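Local coordinates for protein CCMAN5 (Cellulosimicrobium cellulans, PDB 2XSG) that probably hydrolyses alpha-mannosidic linkages as a family 92 alpha-mannosidase that carries a calcium ion, and enables mannose-6-phosphate modification of yeast-produced lysosomal enzymes, at residues 175-180 with 212-217; 315-320 with 665-670. All coordinates share one frame; numbering follows the deposited sequence.

Interaction 1 of 2, residues 175-180 with 212-217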
loop_
_atom_site.group_PDB
_atom_site.type_symbol
_atom_site.label_atom_id
_atom_site.label_comp_id
_atom_site.label_asym_id
_atom_site.label_seq_id
_atom_site.Cartn_x
_atom_site.Cartn_y
_atom_site.Cartn_z
ATOM N N VAL A 175 3.874 -22.894 20.437
ATOM C CA VAL A 175 5.084 -23.466 19.870
ATOM C C VAL A 175 5.169 -24.941 20.280
ATOM O O VAL A 175 4.939 -25.284 21.436
ATOM C CB VAL A 175 6.346 -22.631 20.244
ATOM C CG1 VAL A 175 6.519 -22.530 21.788
ATOM C CG2 VAL A 175 7.615 -23.196 19.549
ATOM N N GLN A 176 5.410 -25.802 19.299
ATOM C CA GLN A 176 5.685 -27.204 19.536
ATOM C C GLN A 176 7.077 -27.474 18.973
ATOM O O GLN A 176 7.377 -27.085 17.835
ATOM C CB GLN A 176 4.627 -28.052 18.827
ATOM C CG GLN A 176 4.769 -29.563 19.008
ATOM C CD GLN A 176 4.296 -30.016 20.366
ATOM O OE1 GLN A 176 3.156 -29.759 20.757
ATOM N NE2 GLN A 176 5.174 -30.672 21.103
ATOM N N VAL A 177 7.912 -28.135 19.771
ATOM C CA VAL A 177 9.262 -28.521 19.376
ATOM C C VAL A 177 9.373 -29.993 18.945
ATOM O O VAL A 177 8.831 -30.874 19.606
ATOM C CB VAL A 177 10.261 -28.276 20.547
ATOM C CG1 VAL A 177 11.666 -28.620 20.131
ATOM C CG2 VAL A 177 10.197 -26.840 20.983
ATOM N N GLU A 178 10.106 -30.244 17.855
ATOM C CA GLU A 178 10.438 -31.606 17.383
ATOM C C GLU A 178 11.931 -31.689 17.117
ATOM O O GLU A 178 12.477 -30.840 16.416
ATOM C CB GLU A 178 9.739 -31.908 16.052
ATOM C CG GLU A 178 8.320 -32.414 16.152
ATOM C CD GLU A 178 8.279 -33.813 16.733
ATOM O OE1 GLU A 178 8.858 -34.737 16.099
ATOM O OE2 GLU A 178 7.679 -33.985 17.825
ATOM N N THR A 179 12.591 -32.715 17.652
ATOM C CA THR A 179 13.980 -32.984 17.304
ATOM C C THR A 179 14.003 -34.225 16.418
ATOM O O THR A 179 13.482 -35.264 16.801
ATOM C CB THR A 179 14.865 -33.200 18.554
ATOM O OG1 THR A 179 14.791 -32.044 19.392
ATOM C CG2 THR A 179 16.312 -33.444 18.150
ATOM N N ARG A 180 14.578 -34.096 15.231
ATOM C CA ARG A 180 14.593 -35.184 14.252
ATOM C C ARG A 180 15.816 -36.064 14.425
ATOM O O ARG A 180 16.694 -35.745 15.232
ATOM C CB ARG A 180 14.527 -34.619 12.831
ATOM C CG ARG A 180 13.203 -33.962 12.500
ATOM C CD ARG A 180 13.191 -32.480 12.908
ATOM N NE ARG A 180 13.964 -31.677 11.970
ATOM C CZ ARG A 180 13.497 -31.251 10.799
ATOM N NH1 ARG A 180 12.251 -31.538 10.435
ATOM N NH2 ARG A 180 14.276 -30.546 9.990
ATOM N N ALA A 212 20.571 -28.782 16.973
ATOM C CA ALA A 212 20.330 -27.798 18.020
ATOM C C ALA A 212 19.604 -28.461 19.176
ATOM O O ALA A 212 18.930 -29.467 18.981
ATOM C CB ALA A 212 19.506 -26.617 17.469
ATOM N N THR A 213 19.779 -27.923 20.383
ATOM C CA THR A 213 18.925 -28.285 21.502
ATOM C C THR A 213 18.006 -27.092 21.746
ATOM O O THR A 213 18.224 -26.011 21.205
ATOM C CB THR A 213 19.708 -28.640 22.795
ATOM O OG1 THR A 213 20.560 -27.547 23.160
ATOM C CG2 THR A 213 20.532 -29.945 22.616
ATOM N N VAL A 214 16.986 -27.273 22.565
ATOM C CA VAL A 214 15.939 -26.259 22.639
ATOM C C VAL A 214 15.229 -26.215 23.997
ATOM O O VAL A 214 15.034 -27.242 24.661
ATOM C CB VAL A 214 14.947 -26.430 21.438
ATOM C CG1 VAL A 214 14.399 -27.837 21.401
ATOM C CG2 VAL A 214 13.833 -25.358 21.428
ATOM N N GLN A 215 14.906 -24.998 24.421
ATOM C CA GLN A 215 14.091 -24.749 25.588
ATOM C C GLN A 215 12.981 -23.790 25.196
ATOM O O GLN A 215 13.139 -22.993 24.259
ATOM C CB GLN A 215 14.932 -24.138 26.693
ATOM C CG GLN A 215 15.920 -25.126 27.291
ATOM C CD GLN A 215 16.598 -24.584 28.526
ATOM O OE1 GLN A 215 17.217 -23.516 28.500
ATOM N NE2 GLN A 215 16.485 -25.324 29.627
ATOM N N THR A 216 11.858 -23.865 25.901
ATOM C CA THR A 216 10.723 -23.008 25.582
ATOM C C THR A 216 10.330 -22.205 26.792
ATOM O O THR A 216 10.766 -22.509 27.897
ATOM C CB THR A 216 9.514 -23.820 25.122
ATOM O OG1 THR A 216 9.090 -24.680 26.189
ATOM C CG2 THR A 216 9.866 -24.647 23.875
ATOM N N TRP A 217 9.519 -21.181 26.572
ATOM C CA TRP A 217 8.886 -20.439 27.664
ATOM C C TRP A 217 7.405 -20.164 27.396
ATOM O O TRP A 217 6.982 -20.074 26.248
ATOM C CB TRP A 217 9.624 -19.131 27.955
ATOM C CG TRP A 217 9.345 -18.027 26.982
ATOM C CD1 TRP A 217 8.228 -17.248 26.931
ATOM C CD2 TRP A 217 10.202 -17.564 25.932
ATOM N NE1 TRP A 217 8.331 -16.333 25.911
ATOM C CE2 TRP A 217 9.532 -16.502 25.282
ATOM C CE3 TRP A 217 11.479 -17.935 25.484
ATOM C CZ2 TRP A 217 10.091 -15.800 24.211
ATOM C CZ3 TRP A 217 12.037 -17.243 24.401
ATOM C CH2 TRP A 217 11.342 -16.184 23.784
HETATM O O HOH W 1 17.078 -31.184 20.178
#
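V177 meets V214 and T216 between the two layers of a beta-sandwich, the fold of the family 92 N-terminal domain. Strand 169-179 belongs to one antiparallel sheet and strand 212-217 to the other. They run nearly antiparallel, at 159°, but their axes stay 8.6 Å apart, so no backbone hydrogen bond links them and side chains make the contact across the interval.

The apolar contact comes first. The side chains of V177 and V214 reach for each other tip to tip, CG2 of V177 lying 4.0 Å from CG2 of V214. V177 and T216 instead slide past one another in opposite directions, bringing V177 CG2 to 3.6 Å from T216 CG2. With CG1 of V177 anti to the backbone N (chi1 -178°), CG2 falls beside that N and is presented to the threonine methyl. Beta-branched residues suit this place: they fit extended backbone and offer short, stiff, methyl-tipped side chains that two facing sheets can share. V185 and L187 of the neighbouring strand 185-195 extend the greasy layer around V177. If V177 were an alanine, the methyls facing V214 and T216 would be gone and a gap would probably open between the sheets.

Polar bonds form the second group. T216 is a threonine rather than a valine with good reason: its methyl serves the sandwich interior, while its buried OG1 is hydrogen-bonded to A226 O and to Q229 NE2, the latter on a strand of the sheet that holds V177. At the end of strand 169-179 a water replaces direct contact: it gives a hydrogen bond to A212 O at 2.8 Å and is hydrogen-bonded to T179 OG1 at 2.6 Å.

Interaction 2 of 2, residues 315-320 with 665-670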
loop_
_atom_site.group_PDB
_atom_site.type_symbol
_atom_site.label_atom_id
_atom_site.label_comp_id
_atom_site.label_asym_id
_atom_site.label_seq_id
_atom_site.Cartn_x
_atom_site.Cartn_y
_atom_site.Cartn_z
ATOM N N LEU A 315 7.833 1.099 -8.201
ATOM C CA LEU A 315 7.246 -0.076 -8.844
ATOM C C LEU A 315 7.370 -1.295 -7.903
ATOM O O LEU A 315 6.403 -2.071 -7.722
ATOM C CB LEU A 315 7.885 -0.358 -10.208
ATOM C CG LEU A 315 7.213 -1.365 -11.149
ATOM C CD1 LEU A 315 5.804 -0.913 -11.583
ATOM C CD2 LEU A 315 8.072 -1.648 -12.378
ATOM N N TYR A 316 8.545 -1.453 -7.290
ATOM C CA TYR A 316 8.752 -2.515 -6.297
ATOM C C TYR A 316 7.684 -2.442 -5.181
ATOM O O TYR A 316 7.070 -3.432 -4.841
ATOM C CB TYR A 316 10.185 -2.453 -5.755
ATOM C CG TYR A 316 10.446 -3.213 -4.470
ATOM C CD1 TYR A 316 10.754 -4.580 -4.482
ATOM C CD2 TYR A 316 10.407 -2.562 -3.242
ATOM C CE1 TYR A 316 10.998 -5.280 -3.284
ATOM C CE2 TYR A 316 10.644 -3.248 -2.052
ATOM C CZ TYR A 316 10.943 -4.602 -2.077
ATOM O OH TYR A 316 11.185 -5.276 -0.892
ATOM N N ARG A 317 7.455 -1.245 -4.658
ATOM C CA ARG A 317 6.483 -1.023 -3.586
ATOM C C ARG A 317 5.036 -1.293 -4.026
ATOM O O ARG A 317 4.193 -1.646 -3.200
ATOM C CB ARG A 317 6.588 0.412 -3.074
ATOM C CG ARG A 317 7.906 0.795 -2.412
ATOM C CD ARG A 317 8.153 -0.038 -1.176
ATOM N NE ARG A 317 9.267 0.477 -0.394
ATOM C CZ ARG A 317 9.938 -0.217 0.525
ATOM N NH1 ARG A 317 9.619 -1.480 0.791
ATOM N NH2 ARG A 317 10.938 0.357 1.174
ATOM N N MET A 318 4.752 -1.113 -5.316
ATOM C CA MET A 318 3.418 -1.380 -5.868
ATOM C C MET A 318 3.000 -2.860 -5.819
ATOM O O MET A 318 1.807 -3.161 -5.753
ATOM C CB MET A 318 3.293 -0.833 -7.297
ATOM C CG MET A 318 1.957 -1.176 -7.976
ATOM S SD MET A 318 1.909 -0.594 -9.697
ATOM C CE MET A 318 3.018 0.740 -9.534
ATOM N N PHE A 319 3.981 -3.762 -5.827
ATOM C CA PHE A 319 3.734 -5.206 -5.751
ATOM C C PHE A 319 3.991 -5.765 -4.331
ATOM O O PHE A 319 4.859 -6.618 -4.143
ATOM C CB PHE A 319 4.603 -5.952 -6.796
ATOM C CG PHE A 319 4.179 -5.717 -8.229
ATOM C CD1 PHE A 319 3.317 -6.607 -8.871
ATOM C CD2 PHE A 319 4.642 -4.617 -8.936
ATOM C CE1 PHE A 319 2.914 -6.400 -10.213
ATOM C CE2 PHE A 319 4.248 -4.383 -10.269
ATOM C CZ PHE A 319 3.387 -5.272 -10.908
ATOM N N ALA A 320 3.247 -5.266 -3.347
ATOM C CA ALA A 320 3.345 -5.752 -1.965
ATOM C C ALA A 320 2.001 -6.232 -1.410
ATOM O O ALA A 320 1.916 -7.331 -0.872
ATOM C CB ALA A 320 3.915 -4.693 -1.069
ATOM N N THR A 665 0.167 2.677 -1.861
ATOM C CA THR A 665 -0.625 3.657 -2.633
ATOM C C THR A 665 0.211 4.830 -3.157
ATOM O O THR A 665 0.170 5.151 -4.351
ATOM C CB THR A 665 -1.818 4.219 -1.841
ATOM O OG1 THR A 665 -2.610 3.132 -1.363
ATOM C CG2 THR A 665 -2.689 5.141 -2.748
ATOM N N MET A 666 0.945 5.490 -2.267
ATOM C CA MET A 666 1.749 6.633 -2.698
ATOM C C MET A 666 2.759 6.204 -3.787
ATOM O O MET A 666 2.901 6.900 -4.802
ATOM C CB MET A 666 2.395 7.353 -1.511
ATOM C CG MET A 666 1.377 8.053 -0.580
ATOM S SD MET A 666 0.134 9.017 -1.512
ATOM C CE MET A 666 -0.578 10.002 -0.186
ATOM N N SER A 667 3.393 5.042 -3.605
ATOM C CA SER A 667 4.295 4.458 -4.626
ATOM C C SER A 667 3.599 4.211 -5.964
ATOM O O SER A 667 4.155 4.526 -7.023
ATOM C CB SER A 667 4.905 3.141 -4.147
ATOM O OG SER A 667 5.702 3.332 -2.992
ATOM N N THR A 668 2.394 3.627 -5.899
ATOM C CA THR A 668 1.589 3.337 -7.081
ATOM C C THR A 668 1.174 4.613 -7.824
ATOM O O THR A 668 1.217 4.657 -9.042
ATOM C CB THR A 668 0.350 2.508 -6.718
ATOM O OG1 THR A 668 0.754 1.339 -6.004
ATOM C CG2 THR A 668 -0.383 2.070 -7.955
ATOM N N MET A 669 0.798 5.659 -7.089
ATOM C CA MET A 669 0.553 6.958 -7.731
ATOM C C MET A 669 1.792 7.535 -8.413
ATOM O O MET A 669 1.690 8.179 -9.460
ATOM C CB MET A 669 -0.056 7.956 -6.746
ATOM C CG MET A 669 -1.342 7.474 -6.097
ATOM S SD MET A 669 -2.666 6.937 -7.227
ATOM C CE MET A 669 -2.565 5.154 -7.167
ATOM N N PHE A 670 2.966 7.311 -7.834
ATOM C CA PHE A 670 4.204 7.751 -8.488
ATOM C C PHE A 670 4.397 7.032 -9.821
ATOM O O PHE A 670 4.715 7.659 -10.834
ATOM C CB PHE A 670 5.427 7.525 -7.598
ATOM C CG PHE A 670 6.711 8.035 -8.203
ATOM C CD1 PHE A 670 7.393 7.281 -9.162
ATOM C CD2 PHE A 670 7.228 9.270 -7.828
ATOM C CE1 PHE A 670 8.565 7.769 -9.740
ATOM C CE2 PHE A 670 8.407 9.760 -8.410
ATOM C CZ PHE A 670 9.076 9.004 -9.350
#
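M318 lays its side chain across T668 at about a right angle, while beside it R317 and S667 meet through the roots of their side chains. The methionine starts out extended, with CG anti to the backbone N (chi1 175°), and bends only at its last torsion (chi3 -27°). This course carries M318 CG to 3.4 Å from T668 OG1. A long, unbranched, flexible chain is well suited to reaching over a neighbouring residue, its last bond turning to bring M318 CE to 3.8 Å from T668 CA, against the helix backbone. M318 also touches I366 and V671. The threonine hydroxyl under it is not left without a partner, for OG1 bonds back to G664 O in the preceding turn.

R317 directs its CB toward S667, where CB lies 3.4 Å from S667 CB and 3.1 Å from S667 OG. The chain then bends and leads away, so that the aliphatic root packs against the serine while the guanidinium group is gripped by the carbonyls of M27 and V17 through NH1 and NH2. S667 OG has its own polar partners, N661 ND2 and H314 ND1, which satisfy it in a buried setting. Small side chains at S667 and T668 let the backbones come very near: the CA atoms of M318 and T668 are 5.2 Å apart.

The contact thus joins the C-terminal end of helix 306-318 to the first turn of helix 665-675. That second helix follows closely on D662, a calcium ligand, and T665 OG1 bonds to D662 O. Both helices belong to the catalytic part, which in family 92 is built as an (alpha/alpha)6 barrel, and here they meet with the S667 side chain about 12 Å from the bound calcium ion.

The two contacts serve different domains, share no element, and have centres about 40 Å apart. Interaction 1, its centre about 37 Å from the centre of the chain, joins two sheets of the N-terminal sandwich; it is buried in the main but reaches the surface at V214 and at the T179 end. Interaction 2, its centre about 7 Å from the centre of the chain, joins two helices of the catalytic region and is buried throughout. Sequence separations are 32 and 345 residues. Neither has a direct hydrogen bond. Interaction 1 relies on methyl groups between well-spaced strands plus a bridging water, whereas interaction 2 brings backbones nearer through small hydroxyl residues whose oxygens bond to other residues.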